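Local coordinates for type III restriction-modification enzyme EcoP15I Res subunit (Escherichia coli, PDB 4ZCF), which restricts DNA together with the Mod subunit as the helicase- and endonuclease-bearing part of an ATP-dependent type III enzyme, cutting 25-27 base pairs downstream of a 5'-CAGCAG-3' site, at residues C[20-26]-C[56-60]; C[279-285]-C[552-558]; C[364-370]-C[558-562]; C[745-749]-C[763-767]. All coordinates share one frame; numbering follows the deposited sequence.

Interaction 1 (C[20-26]-C[56-60]); sequences AVMNVFV and NIKNV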
loop_
_atom_site.group_PDB
_atom_site.type_symbol
_atom_site.label_atom_id
_atom_site.label_comp_id
_atom_site.label_asym_id
_atom_site.label_seq_id
_atom_site.Cartn_x
_atom_site.Cartn_y
_atom_site.Cartn_z
ATOM N N ALA C 20 32.096 -2.390 -26.387
ATOM C CA ALA C 20 31.931 -3.654 -27.086
ATOM C C ALA C 20 30.457 -4.030 -27.348
ATOM O O ALA C 20 30.174 -4.601 -28.399
ATOM C CB ALA C 20 32.684 -4.754 -26.370
ATOM N N VAL C 21 29.513 -3.639 -26.448
ATOM C CA VAL C 21 28.062 -3.875 -26.638
ATOM C C VAL C 21 27.496 -2.759 -27.525
ATOM O O VAL C 21 26.637 -3.018 -28.376
ATOM C CB VAL C 21 27.266 -4.015 -25.305
ATOM C CG1 VAL C 21 25.795 -4.344 -25.552
ATOM C CG2 VAL C 21 27.886 -5.065 -24.393
ATOM N N MET C 22 27.978 -1.519 -27.327
ATOM C CA MET C 22 27.541 -0.366 -28.128
ATOM C C MET C 22 27.905 -0.471 -29.628
ATOM O O MET C 22 27.101 -0.055 -30.476
ATOM C CB MET C 22 28.052 0.961 -27.529
ATOM C CG MET C 22 27.269 1.440 -26.302
ATOM S SD MET C 22 25.472 1.177 -26.325
ATOM C CE MET C 22 24.954 2.356 -27.552
ATOM N N ASN C 23 29.105 -1.035 -29.944
ATOM C CA ASN C 23 29.604 -1.211 -31.316
ATOM C C ASN C 23 28.777 -2.202 -32.175
ATOM O O ASN C 23 28.799 -2.099 -33.402
ATOM C CB ASN C 23 31.087 -1.567 -31.330
ATOM C CG ASN C 23 32.021 -0.491 -30.845
ATOM O OD1 ASN C 23 31.855 0.700 -31.140
ATOM N ND2 ASN C 23 33.057 -0.904 -30.115
ATOM N N VAL C 24 28.028 -3.125 -31.525
ATOM C CA VAL C 24 27.113 -4.103 -32.129
ATOM C C VAL C 24 25.926 -3.358 -32.767
ATOM O O VAL C 24 25.337 -3.844 -33.732
ATOM C CB VAL C 24 26.643 -5.130 -31.050
ATOM C CG1 VAL C 24 25.410 -5.922 -31.478
ATOM C CG2 VAL C 24 27.766 -6.071 -30.659
ATOM N N PHE C 25 25.584 -2.181 -32.248
ATOM C CA PHE C 25 24.428 -1.440 -32.750
ATOM C C PHE C 25 24.727 -0.250 -33.667
ATOM O O PHE C 25 23.881 0.646 -33.781
ATOM C CB PHE C 25 23.506 -1.037 -31.581
ATOM C CG PHE C 25 22.975 -2.194 -30.776
ATOM C CD1 PHE C 25 21.836 -2.880 -31.182
ATOM C CD2 PHE C 25 23.591 -2.578 -29.591
ATOM C CE1 PHE C 25 21.331 -3.940 -30.426
ATOM C CE2 PHE C 25 23.086 -3.635 -28.836
ATOM C CZ PHE C 25 21.959 -4.311 -29.260
ATOM N N VAL C 26 25.908 -0.230 -34.329
ATOM C CA VAL C 26 26.258 0.832 -35.297
ATOM C C VAL C 26 25.272 0.703 -36.477
ATOM O O VAL C 26 25.007 -0.417 -36.933
ATOM C CB VAL C 26 27.749 0.767 -35.752
ATOM C CG1 VAL C 26 28.017 1.658 -36.970
ATOM C CG2 VAL C 26 28.693 1.123 -34.615
ATOM N N ASN C 56 29.067 -5.707 -37.616
ATOM C CA ASN C 56 29.284 -4.976 -36.366
ATOM C C ASN C 56 29.988 -5.869 -35.347
ATOM O O ASN C 56 30.966 -5.425 -34.747
ATOM C CB ASN C 56 27.965 -4.394 -35.838
ATOM C CG ASN C 56 27.343 -3.316 -36.716
ATOM O OD1 ASN C 56 27.827 -2.980 -37.806
ATOM N ND2 ASN C 56 26.217 -2.775 -36.292
ATOM N N ILE C 57 29.569 -7.158 -35.250
ATOM C CA ILE C 57 30.156 -8.159 -34.348
ATOM C C ILE C 57 31.578 -8.508 -34.748
ATOM O O ILE C 57 32.466 -8.455 -33.888
ATOM C CB ILE C 57 29.236 -9.395 -34.086
ATOM C CG1 ILE C 57 27.976 -8.976 -33.283
ATOM C CG2 ILE C 57 29.985 -10.517 -33.334
ATOM C CD1 ILE C 57 26.838 -9.916 -33.365
ATOM N N LYS C 58 31.809 -8.826 -36.056
ATOM C CA LYS C 58 33.142 -9.153 -36.607
ATOM C C LYS C 58 34.165 -8.061 -36.276
ATOM O O LYS C 58 35.246 -8.369 -35.782
ATOM C CB LYS C 58 33.057 -9.367 -38.115
ATOM N N ASN C 59 33.785 -6.792 -36.474
ATOM C CA ASN C 59 34.627 -5.637 -36.175
ATOM C C ASN C 59 34.928 -5.463 -34.679
ATOM O O ASN C 59 36.030 -5.018 -34.345
ATOM C CB ASN C 59 34.055 -4.369 -36.805
ATOM C CG ASN C 59 34.448 -4.163 -38.251
ATOM O OD1 ASN C 59 35.584 -4.442 -38.669
ATOM N ND2 ASN C 59 33.533 -3.611 -39.039
ATOM N N VAL C 60 33.965 -5.851 -33.780
ATOM C CA VAL C 60 34.131 -5.815 -32.309
ATOM C C VAL C 60 35.124 -6.905 -31.889
ATOM O O VAL C 60 36.037 -6.638 -31.105
ATOM C CB VAL C 60 32.798 -5.960 -31.508
ATOM C CG1 VAL C 60 33.047 -5.859 -30.002
ATOM C CG2 VAL C 60 31.771 -4.924 -31.933
#
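Asn56 lays its side chain against the backbone of 20-26, its CB resting near the carbonyl oxygens of Asn23 and Val24 and its amide reaching on towards Val26. ND2 gives two hydrogen bonds, one to Val24 O at 2.9 Å and one to Val26 O at 2.7 Å. The first is nearly straight, with Val24 O lying in the amide plane, although the amide nitrogen sits well above the plane of that carbonyl. The second is more bent, but there the nitrogen lies in the carbonyl plane, on a lone pair of Val26 O. With CG anti to its own carbonyl carbon (chi1 -66°), the amide runs on from CB along 20-26 to reach both acceptors. Asparagine suits the place because one short NH2 group can hold two chain oxygens two residues apart, and both bonds together fix the rotation of the amide.

One turn further along the helix, Val60 sets one methyl on each neighbour: CG1 is 3.8 Å from Ala20 CB, and CG2 is 3.5 Å from Asn23 CB. The small Ala20 leaves room for Val60 CG1 against its CB and carbonyl oxygen. Val24 reaches the other flank, its CG2 packing 3.9 Å from Ile57 CG1, and Val60 and Val24 both also touch Val264. The contact thus joins the last part of helix 12-22 and the chain that follows it to helix 50-64, beside the edge strand 263-267 of a parallel sheet in the order 3-4-2-5-6-1-7, consistent with the first RecA-like domain of a helicase.

Interaction 2 (C[279-285]-C[552-558]); sequences KGIDAYI and FTLKYYV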
loop_
_atom_site.group_PDB
_atom_site.type_symbol
_atom_site.label_atom_id
_atom_site.label_comp_id
_atom_site.label_asym_id
_atom_site.label_seq_id
_atom_site.Cartn_x
_atom_site.Cartn_y
_atom_site.Cartn_z
ATOM N N LYS C 279 42.972 -8.161 -5.800
ATOM C CA LYS C 279 43.957 -8.526 -4.764
ATOM C C LYS C 279 44.573 -9.908 -5.054
ATOM O O LYS C 279 43.894 -10.788 -5.586
ATOM C CB LYS C 279 43.300 -8.594 -3.376
ATOM C CG LYS C 279 42.841 -7.281 -2.780
ATOM C CD LYS C 279 42.571 -7.502 -1.298
ATOM C CE LYS C 279 41.665 -6.463 -0.697
ATOM N NZ LYS C 279 40.300 -6.991 -0.449
ATOM N N GLY C 280 45.836 -10.089 -4.672
ATOM C CA GLY C 280 46.526 -11.368 -4.798
ATOM C C GLY C 280 46.112 -12.287 -3.666
ATOM O O GLY C 280 45.480 -11.826 -2.706
ATOM N N ILE C 281 46.442 -13.588 -3.750
ATOM C CA ILE C 281 46.043 -14.524 -2.686
ATOM C C ILE C 281 47.219 -15.027 -1.843
ATOM O O ILE C 281 48.271 -15.345 -2.395
ATOM C CB ILE C 281 45.158 -15.704 -3.208
ATOM C CG1 ILE C 281 44.196 -15.290 -4.360
ATOM C CG2 ILE C 281 44.440 -16.447 -2.058
ATOM C CD1 ILE C 281 42.964 -14.385 -3.972
ATOM N N ASP C 282 47.012 -15.136 -0.511
ATOM C CA ASP C 282 47.977 -15.668 0.454
ATOM C C ASP C 282 47.300 -16.740 1.308
ATOM O O ASP C 282 46.702 -16.442 2.348
ATOM C CB ASP C 282 48.626 -14.556 1.298
ATOM C CG ASP C 282 49.683 -13.750 0.560
ATOM O OD1 ASP C 282 50.368 -14.325 -0.322
ATOM O OD2 ASP C 282 49.837 -12.549 0.871
ATOM N N ALA C 283 47.366 -17.993 0.824
ATOM C CA ALA C 283 46.735 -19.155 1.443
ATOM C C ALA C 283 47.460 -19.728 2.660
ATOM O O ALA C 283 48.687 -19.871 2.644
ATOM C CB ALA C 283 46.520 -20.234 0.409
ATOM N N TYR C 284 46.671 -20.070 3.713
ATOM C CA TYR C 284 47.117 -20.657 4.982
ATOM C C TYR C 284 46.422 -21.994 5.219
ATOM O O TYR C 284 45.194 -22.024 5.361
ATOM C CB TYR C 284 46.830 -19.716 6.162
ATOM C CG TYR C 284 47.614 -18.426 6.143
ATOM C CD1 TYR C 284 48.864 -18.337 6.751
ATOM C CD2 TYR C 284 47.092 -17.278 5.552
ATOM C CE1 TYR C 284 49.586 -17.145 6.749
ATOM C CE2 TYR C 284 47.803 -16.078 5.547
ATOM C CZ TYR C 284 49.046 -16.013 6.156
ATOM O OH TYR C 284 49.752 -14.830 6.152
ATOM N N ILE C 285 47.206 -23.096 5.269
ATOM C CA ILE C 285 46.702 -24.455 5.504
ATOM C C ILE C 285 46.974 -24.846 6.973
ATOM O O ILE C 285 48.132 -25.068 7.344
ATOM C CB ILE C 285 47.309 -25.486 4.509
ATOM C CG1 ILE C 285 47.667 -24.912 3.095
ATOM C CG2 ILE C 285 46.531 -26.793 4.475
ATOM C CD1 ILE C 285 46.547 -24.511 2.111
ATOM N N PHE C 552 47.716 -4.751 -3.011
ATOM C CA PHE C 552 47.291 -5.490 -1.815
ATOM C C PHE C 552 47.035 -6.962 -2.090
ATOM O O PHE C 552 46.912 -7.374 -3.250
ATOM C CB PHE C 552 46.014 -4.881 -1.223
ATOM C CG PHE C 552 46.058 -3.401 -0.959
ATOM C CD1 PHE C 552 45.671 -2.494 -1.938
ATOM C CD2 PHE C 552 46.439 -2.913 0.286
ATOM C CE1 PHE C 552 45.704 -1.120 -1.690
ATOM C CE2 PHE C 552 46.455 -1.538 0.541
ATOM C CZ PHE C 552 46.087 -0.650 -0.449
ATOM N N THR C 553 46.923 -7.746 -0.996
ATOM C CA THR C 553 46.681 -9.188 -1.016
ATOM C C THR C 553 45.616 -9.613 0.007
ATOM O O THR C 553 45.581 -9.076 1.125
ATOM C CB THR C 553 47.993 -9.956 -0.758
ATOM O OG1 THR C 553 48.657 -9.378 0.363
ATOM C CG2 THR C 553 48.924 -9.979 -1.976
ATOM N N LEU C 554 44.765 -10.596 -0.379
ATOM C CA LEU C 554 43.737 -11.193 0.482
ATOM C C LEU C 554 44.297 -12.480 1.071
ATOM O O LEU C 554 44.698 -13.378 0.325
ATOM C CB LEU C 554 42.401 -11.484 -0.273
ATOM C CG LEU C 554 41.410 -12.435 0.454
ATOM C CD1 LEU C 554 40.488 -11.686 1.385
ATOM C CD2 LEU C 554 40.640 -13.292 -0.514
ATOM N N LYS C 555 44.315 -12.568 2.402
ATOM C CA LYS C 555 44.786 -13.756 3.100
ATOM C C LYS C 555 43.588 -14.691 3.259
ATOM O O LYS C 555 42.515 -14.257 3.679
ATOM C CB LYS C 555 45.425 -13.398 4.455
ATOM C CG LYS C 555 46.649 -12.490 4.364
ATOM C CD LYS C 555 47.243 -12.262 5.747
ATOM C CE LYS C 555 48.323 -11.206 5.782
ATOM N NZ LYS C 555 48.768 -10.931 7.178
ATOM N N TYR C 556 43.751 -15.951 2.853
ATOM C CA TYR C 556 42.692 -16.954 2.885
ATOM C C TYR C 556 43.093 -18.125 3.771
ATOM O O TYR C 556 44.162 -18.695 3.584
ATOM C CB TYR C 556 42.353 -17.416 1.454
ATOM C CG TYR C 556 40.940 -17.937 1.313
ATOM C CD1 TYR C 556 40.642 -19.273 1.561
ATOM C CD2 TYR C 556 39.895 -17.091 0.954
ATOM C CE1 TYR C 556 39.342 -19.758 1.442
ATOM C CE2 TYR C 556 38.592 -17.566 0.824
ATOM C CZ TYR C 556 38.320 -18.904 1.069
ATOM O OH TYR C 556 37.038 -19.389 0.970
ATOM N N TYR C 557 42.236 -18.476 4.739
ATOM C CA TYR C 557 42.480 -19.543 5.715
ATOM C C TYR C 557 41.638 -20.775 5.444
ATOM O O TYR C 557 40.405 -20.701 5.463
ATOM C CB TYR C 557 42.276 -19.033 7.154
ATOM C CG TYR C 557 43.240 -17.927 7.524
ATOM C CD1 TYR C 557 43.019 -16.613 7.112
ATOM C CD2 TYR C 557 44.381 -18.193 8.274
ATOM C CE1 TYR C 557 43.916 -15.597 7.427
ATOM C CE2 TYR C 557 45.284 -17.182 8.597
ATOM C CZ TYR C 557 45.045 -15.885 8.173
ATOM O OH TYR C 557 45.936 -14.890 8.474
ATOM N N VAL C 558 42.321 -21.911 5.185
ATOM C CA VAL C 558 41.699 -23.213 4.909
ATOM C C VAL C 558 42.086 -24.330 5.898
ATOM O O VAL C 558 43.008 -24.180 6.706
ATOM C CB VAL C 558 41.766 -23.669 3.422
ATOM C CG1 VAL C 558 40.844 -22.838 2.541
ATOM C CG2 VAL C 558 43.189 -23.654 2.888
#
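Tyr284 stacks on Tyr557, its partner in the neighbouring parallel strand, and most of its side chain meets something. CB lies 3.6 Å from Tyr557 CD2, and CG and CD2 follow over Tyr557 CE2, CD2 at 3.5 Å. Further out, CE2 reaches both Tyr557 OH and Lys555 CB, the latter at the ring's edge. At the tip, OH comes 3.6 Å from Lys555 CD, where the tyrosine crosses the extended lysine chain at a slant. The Tyr284 and Tyr557 rings form an offset stack, centroids 4.5 Å apart and planes at 6°. The paired positions put both on one face of the sheet, and similar first torsions (-66° and -62°) give the rings the same lean.

Flat rings suit such neighbouring, same-face positions. On the other face, branched Ile285 and Val558 pack CD1 against CG2. Main-chain bonds alternate in the parallel pattern, from Gly280 N to Phe552 O through to Val558 N to Tyr284 O. Lys279 turns its ammonium to four carbonyl oxygens, among them Pro511 O, and to the Phe514 ring. Main-chain hydrogen bonds therefore set the register in this second parallel sheet, consistent with a second RecA-like domain, while carbonyl dipoles and an aromatic ring probably stabilise the buried lysine charge.

Interaction 3 (C[364-370]-C[558-562]); sequences YSYDQTL and VDFTE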
loop_
_atom_site.group_PDB
_atom_site.type_symbol
_atom_site.label_atom_id
_atom_site.label_comp_id
_atom_site.label_asym_id
_atom_site.label_seq_id
_atom_site.Cartn_x
_atom_site.Cartn_y
_atom_site.Cartn_z
ATOM N N TYR C 364 37.107 -34.633 12.102
ATOM C CA TYR C 364 38.237 -33.821 12.554
ATOM C C TYR C 364 38.133 -32.352 12.124
ATOM O O TYR C 364 38.913 -31.525 12.596
ATOM C CB TYR C 364 39.574 -34.459 12.145
ATOM C CG TYR C 364 39.988 -35.597 13.053
ATOM C CD1 TYR C 364 40.589 -35.350 14.286
ATOM C CD2 TYR C 364 39.767 -36.920 12.689
ATOM C CE1 TYR C 364 40.962 -36.394 15.132
ATOM C CE2 TYR C 364 40.139 -37.974 13.525
ATOM C CZ TYR C 364 40.740 -37.706 14.745
ATOM O OH TYR C 364 41.113 -38.743 15.565
ATOM N N SER C 365 37.146 -32.026 11.259
ATOM C CA SER C 365 36.867 -30.665 10.785
ATOM C C SER C 365 36.236 -29.842 11.910
ATOM O O SER C 365 36.488 -28.640 12.021
ATOM C CB SER C 365 35.910 -30.698 9.596
ATOM O OG SER C 365 36.397 -31.504 8.537
ATOM N N TYR C 366 35.427 -30.514 12.748
ATOM C CA TYR C 366 34.681 -29.946 13.873
ATOM C C TYR C 366 35.474 -29.929 15.197
ATOM O O TYR C 366 34.901 -29.657 16.255
ATOM C CB TYR C 366 33.314 -30.660 14.003
ATOM C CG TYR C 366 32.496 -30.570 12.731
ATOM C CD1 TYR C 366 31.655 -29.484 12.494
ATOM C CD2 TYR C 366 32.611 -31.537 11.733
ATOM C CE1 TYR C 366 30.936 -29.371 11.307
ATOM C CE2 TYR C 366 31.898 -31.432 10.539
ATOM C CZ TYR C 366 31.058 -30.348 10.332
ATOM O OH TYR C 366 30.352 -30.241 9.156
ATOM N N ASP C 367 36.805 -30.172 15.117
ATOM C CA ASP C 367 37.725 -30.197 16.253
ATOM C C ASP C 367 37.932 -28.800 16.841
ATOM O O ASP C 367 38.240 -27.858 16.107
ATOM C CB ASP C 367 39.065 -30.842 15.848
ATOM C CG ASP C 367 40.035 -31.007 17.000
ATOM O OD1 ASP C 367 39.921 -32.018 17.732
ATOM O OD2 ASP C 367 40.895 -30.118 17.182
ATOM N N GLN C 368 37.768 -28.684 18.173
ATOM C CA GLN C 368 37.901 -27.435 18.929
ATOM C C GLN C 368 39.290 -26.811 18.866
ATOM O O GLN C 368 39.394 -25.589 18.760
ATOM C CB GLN C 368 37.482 -27.643 20.373
ATOM N N THR C 369 40.353 -27.637 18.932
ATOM C CA THR C 369 41.740 -27.167 18.886
ATOM C C THR C 369 42.130 -26.603 17.494
ATOM O O THR C 369 42.781 -25.560 17.432
ATOM C CB THR C 369 42.692 -28.275 19.329
ATOM N N LEU C 370 41.695 -27.266 16.397
ATOM C CA LEU C 370 41.944 -26.876 14.997
ATOM C C LEU C 370 41.358 -25.491 14.665
ATOM O O LEU C 370 42.034 -24.665 14.046
ATOM C CB LEU C 370 41.364 -27.958 14.048
ATOM C CG LEU C 370 41.269 -27.645 12.543
ATOM C CD1 LEU C 370 42.591 -27.887 11.841
ATOM C CD2 LEU C 370 40.181 -28.480 11.888
ATOM N N VAL C 558 42.321 -21.911 5.185
ATOM C CA VAL C 558 41.699 -23.213 4.909
ATOM C C VAL C 558 42.086 -24.330 5.898
ATOM O O VAL C 558 43.008 -24.180 6.706
ATOM C CB VAL C 558 41.766 -23.669 3.422
ATOM C CG1 VAL C 558 40.844 -22.838 2.541
ATOM C CG2 VAL C 558 43.189 -23.654 2.888
ATOM N N ASP C 559 41.339 -25.441 5.823
ATOM C CA ASP C 559 41.461 -26.654 6.624
ATOM C C ASP C 559 42.684 -27.492 6.228
ATOM O O ASP C 559 43.306 -27.257 5.184
ATOM C CB ASP C 559 40.190 -27.507 6.409
ATOM C CG ASP C 559 39.397 -27.838 7.656
ATOM O OD1 ASP C 559 39.618 -27.178 8.700
ATOM O OD2 ASP C 559 38.520 -28.724 7.581
ATOM N N PHE C 560 42.981 -28.515 7.053
ATOM C CA PHE C 560 44.015 -29.514 6.809
ATOM C C PHE C 560 43.565 -30.310 5.572
ATOM O O PHE C 560 44.404 -30.759 4.794
ATOM C CB PHE C 560 44.170 -30.445 8.042
ATOM C CG PHE C 560 42.921 -31.192 8.477
ATOM C CD1 PHE C 560 42.019 -30.617 9.368
ATOM C CD2 PHE C 560 42.646 -32.466 7.992
ATOM C CE1 PHE C 560 40.850 -31.288 9.738
ATOM C CE2 PHE C 560 41.476 -33.138 8.366
ATOM C CZ PHE C 560 40.586 -32.544 9.235
ATOM N N THR C 561 42.227 -30.433 5.387
ATOM C CA THR C 561 41.538 -31.131 4.300
ATOM C C THR C 561 41.859 -30.567 2.914
ATOM O O THR C 561 41.827 -31.315 1.934
ATOM C CB THR C 561 40.038 -31.089 4.537
ATOM N N GLU C 562 42.157 -29.258 2.828
ATOM C CA GLU C 562 42.480 -28.589 1.568
ATOM C C GLU C 562 43.976 -28.206 1.501
ATOM O O GLU C 562 44.366 -27.126 1.957
ATOM C CB GLU C 562 41.580 -27.370 1.372
#
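Apolar packing carries most of this contact, and Phe560 is its wedge: the rim of its ring enters between Tyr364 and Leu370. CZ lies 3.6 Å from Tyr364 CB. Leu370 places both methyls along the same rim, CD2 in the ring plane 3.6 Å from Phe560 CE1 and CD1 close to Phe560 CD1, the two side chains crossing at about a right angle. Phe560 holds CG between its backbone N and carbonyl carbon (chi1 58°), which turns the ring out of the turn towards 364-370. A flat aromatic residue suits a place where its rim meets the neighbours.

The turn itself is type I, from Asp559 to Glu562, closed by Glu562 N to Asp559 O. It follows strand 553-558 of the second parallel sheet and leads to helix 565-576, so the loop at the strand's C-terminal end is what meets the start of helix 368-389.

Polar groups are arranged mainly within each side. Asp367 is the N-cap of that helix, accepting from Leu370 N at 3.1 Å through the anti lone pair of OD2; a short carboxylate suits this place, where main-chain NH groups lack helical partners. The bond ends on the NH of Leu370, the residue whose methyls pack on Phe560. Across the contact, Asp559 OD2 comes only to 3.6 Å from Ser365 OG, whose hydrogen bond goes to Asn362 O, while Asp559 OD1 abuts Leu370 CD2 at 3.5 Å.

Interaction 4 (C[745-749]-C[763-767]); sequences YREFL and LHKVF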
loop_
_atom_site.group_PDB
_atom_site.type_symbol
_atom_site.label_atom_id
_atom_site.label_comp_id
_atom_site.label_asym_id
_atom_site.label_seq_id
_atom_site.Cartn_x
_atom_site.Cartn_y
_atom_site.Cartn_z
ATOM N N TYR C 745 19.968 19.216 -30.855
ATOM C CA TYR C 745 21.181 20.045 -30.941
ATOM C C TYR C 745 21.530 20.569 -29.525
ATOM O O TYR C 745 22.713 20.663 -29.187
ATOM C CB TYR C 745 21.003 21.179 -31.970
ATOM C CG TYR C 745 22.096 22.229 -32.009
ATOM C CD1 TYR C 745 23.434 21.872 -32.191
ATOM C CD2 TYR C 745 21.788 23.584 -31.957
ATOM C CE1 TYR C 745 24.443 22.840 -32.244
ATOM C CE2 TYR C 745 22.785 24.562 -32.031
ATOM C CZ TYR C 745 24.111 24.187 -32.185
ATOM O OH TYR C 745 25.090 25.157 -32.215
ATOM N N ARG C 746 20.490 20.817 -28.681
ATOM C CA ARG C 746 20.624 21.237 -27.282
ATOM C C ARG C 746 21.343 20.163 -26.463
ATOM O O ARG C 746 22.323 20.477 -25.792
ATOM C CB ARG C 746 19.254 21.529 -26.677
ATOM N N GLU C 747 20.889 18.894 -26.564
ATOM C CA GLU C 747 21.453 17.724 -25.877
ATOM C C GLU C 747 22.878 17.417 -26.355
ATOM O O GLU C 747 23.677 16.865 -25.587
ATOM C CB GLU C 747 20.553 16.514 -26.086
ATOM N N PHE C 748 23.194 17.794 -27.616
ATOM C CA PHE C 748 24.509 17.636 -28.246
ATOM C C PHE C 748 25.528 18.594 -27.584
ATOM O O PHE C 748 26.488 18.120 -26.964
ATOM C CB PHE C 748 24.391 17.843 -29.776
ATOM C CG PHE C 748 25.687 17.925 -30.547
ATOM C CD1 PHE C 748 26.432 16.780 -30.814
ATOM C CD2 PHE C 748 26.156 19.145 -31.021
ATOM C CE1 PHE C 748 27.649 16.859 -31.502
ATOM C CE2 PHE C 748 27.367 19.224 -31.719
ATOM C CZ PHE C 748 28.104 18.078 -31.958
ATOM N N LEU C 749 25.266 19.927 -27.644
ATOM C CA LEU C 749 26.083 20.989 -27.025
ATOM C C LEU C 749 26.321 20.788 -25.517
ATOM O O LEU C 749 27.386 21.156 -25.010
ATOM C CB LEU C 749 25.450 22.373 -27.245
ATOM C CG LEU C 749 25.469 22.939 -28.662
ATOM C CD1 LEU C 749 24.604 24.163 -28.742
ATOM C CD2 LEU C 749 26.895 23.272 -29.121
ATOM N N LEU C 763 30.842 27.452 -28.491
ATOM C CA LEU C 763 30.662 26.268 -29.335
ATOM C C LEU C 763 29.540 26.573 -30.326
ATOM O O LEU C 763 29.635 26.238 -31.504
ATOM C CB LEU C 763 30.255 25.042 -28.483
ATOM C CG LEU C 763 31.320 24.378 -27.622
ATOM C CD1 LEU C 763 30.714 23.351 -26.689
ATOM C CD2 LEU C 763 32.393 23.755 -28.467
ATOM N N HIS C 764 28.476 27.211 -29.837
ATOM C CA HIS C 764 27.331 27.613 -30.639
ATOM C C HIS C 764 27.720 28.711 -31.653
ATOM O O HIS C 764 27.248 28.689 -32.785
ATOM C CB HIS C 764 26.204 28.073 -29.705
ATOM C CG HIS C 764 25.037 28.680 -30.402
ATOM N ND1 HIS C 764 24.183 27.918 -31.181
ATOM C CD2 HIS C 764 24.605 29.961 -30.397
ATOM C CE1 HIS C 764 23.272 28.758 -31.639
ATOM N NE2 HIS C 764 23.483 30.001 -31.190
ATOM N N LYS C 765 28.581 29.660 -31.239
ATOM C CA LYS C 765 29.047 30.771 -32.073
ATOM C C LYS C 765 29.846 30.277 -33.283
ATOM O O LYS C 765 29.580 30.723 -34.399
ATOM C CB LYS C 765 29.856 31.792 -31.252
ATOM C CG LYS C 765 29.001 32.883 -30.621
ATOM C CD LYS C 765 29.791 33.692 -29.591
ATOM C CE LYS C 765 28.924 34.321 -28.524
ATOM N NZ LYS C 765 28.061 35.414 -29.053
ATOM N N VAL C 766 30.805 29.350 -33.061
ATOM C CA VAL C 766 31.622 28.768 -34.123
ATOM C C VAL C 766 30.755 27.957 -35.090
ATOM O O VAL C 766 30.800 28.227 -36.290
ATOM C CB VAL C 766 32.884 28.008 -33.642
ATOM C CG1 VAL C 766 33.900 28.953 -33.023
ATOM C CG2 VAL C 766 32.540 26.885 -32.677
ATOM N N PHE C 767 29.888 27.061 -34.561
ATOM C CA PHE C 767 28.961 26.252 -35.358
ATOM C C PHE C 767 28.011 27.115 -36.213
ATOM O O PHE C 767 27.586 26.677 -37.280
ATOM C CB PHE C 767 28.177 25.254 -34.479
ATOM C CG PHE C 767 28.970 24.162 -33.779
ATOM C CD1 PHE C 767 30.174 23.705 -34.303
ATOM C CD2 PHE C 767 28.481 23.557 -32.627
ATOM C CE1 PHE C 767 30.896 22.696 -33.660
ATOM C CE2 PHE C 767 29.204 22.545 -31.986
ATOM C CZ PHE C 767 30.404 22.120 -32.507
#
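This is a helix-helix contact, mostly apolar with one polar link, between the consecutive helices 745-756 and 760-769 near the C-terminal end of the modelled chain. The link is a hydrogen bond between Tyr745 OH and His764 ND1, 3.1 Å long. The hydroxyl lies at the edge of the imidazole, near its plane, and the two side chains cross at about a right angle. Tyr745 has CG anti to its backbone N (chi1 171°), which carries the long ring across to the second helix. Tyrosine suits this place because its ring spans the gap while its hydroxyl can pair with the buried histidine.

Only residues 757-759 separate the two helices, so the pair forms a helical hairpin, splayed well away from antiparallel. The short segments run at 121° to each other, with axes 12.1 Å apart at closest approach, a spacing that leaves room for large side chains between them. Phe767 lies among them. Its CE2 is 3.8 Å from Phe748 CE2 and also touches Leu749 CD2, and Tyr745 OH comes to the edge of its ring.

Leu749 and Leu763 overlap flank to flank, pointing opposite ways, with Leu749 CD2 3.9 Å from Leu763 CB. The other methyl of Leu749, CD1, sits over one face of the Tyr745 ring, toward the rim, so one leucine packs on the tyrosine of its own helix with one methyl and on the second helix with the other. Phe767 and Leu763 also pack on helix 688-701, through Met699 and Phe695. Phe532 of a neighbouring subunit, presumably Mod, meets the His764 ring edge-to-face and packs on Leu749.

In the fold
From the N terminus, interaction 1 comes first, closing a loop of 29 residues and tying helix 12-22 to helix 50-64 beside the first parallel sheet. Interactions 2 and 3 follow and cross: 279-285 pairs with 552-558, and 364-370, lying between them in sequence, meets 558-562. They share Val558 and touch where Ile285 CG2 packs on Asp559 O, so two neighbouring strands of the second sheet and the start of helix 368-389 are joined at the C-terminal ends of those strands. Interaction 4 closes a short loop in the C-terminal helices, its centre about 28 Å from that of interaction 1 and about 68 Å from that of interaction 3.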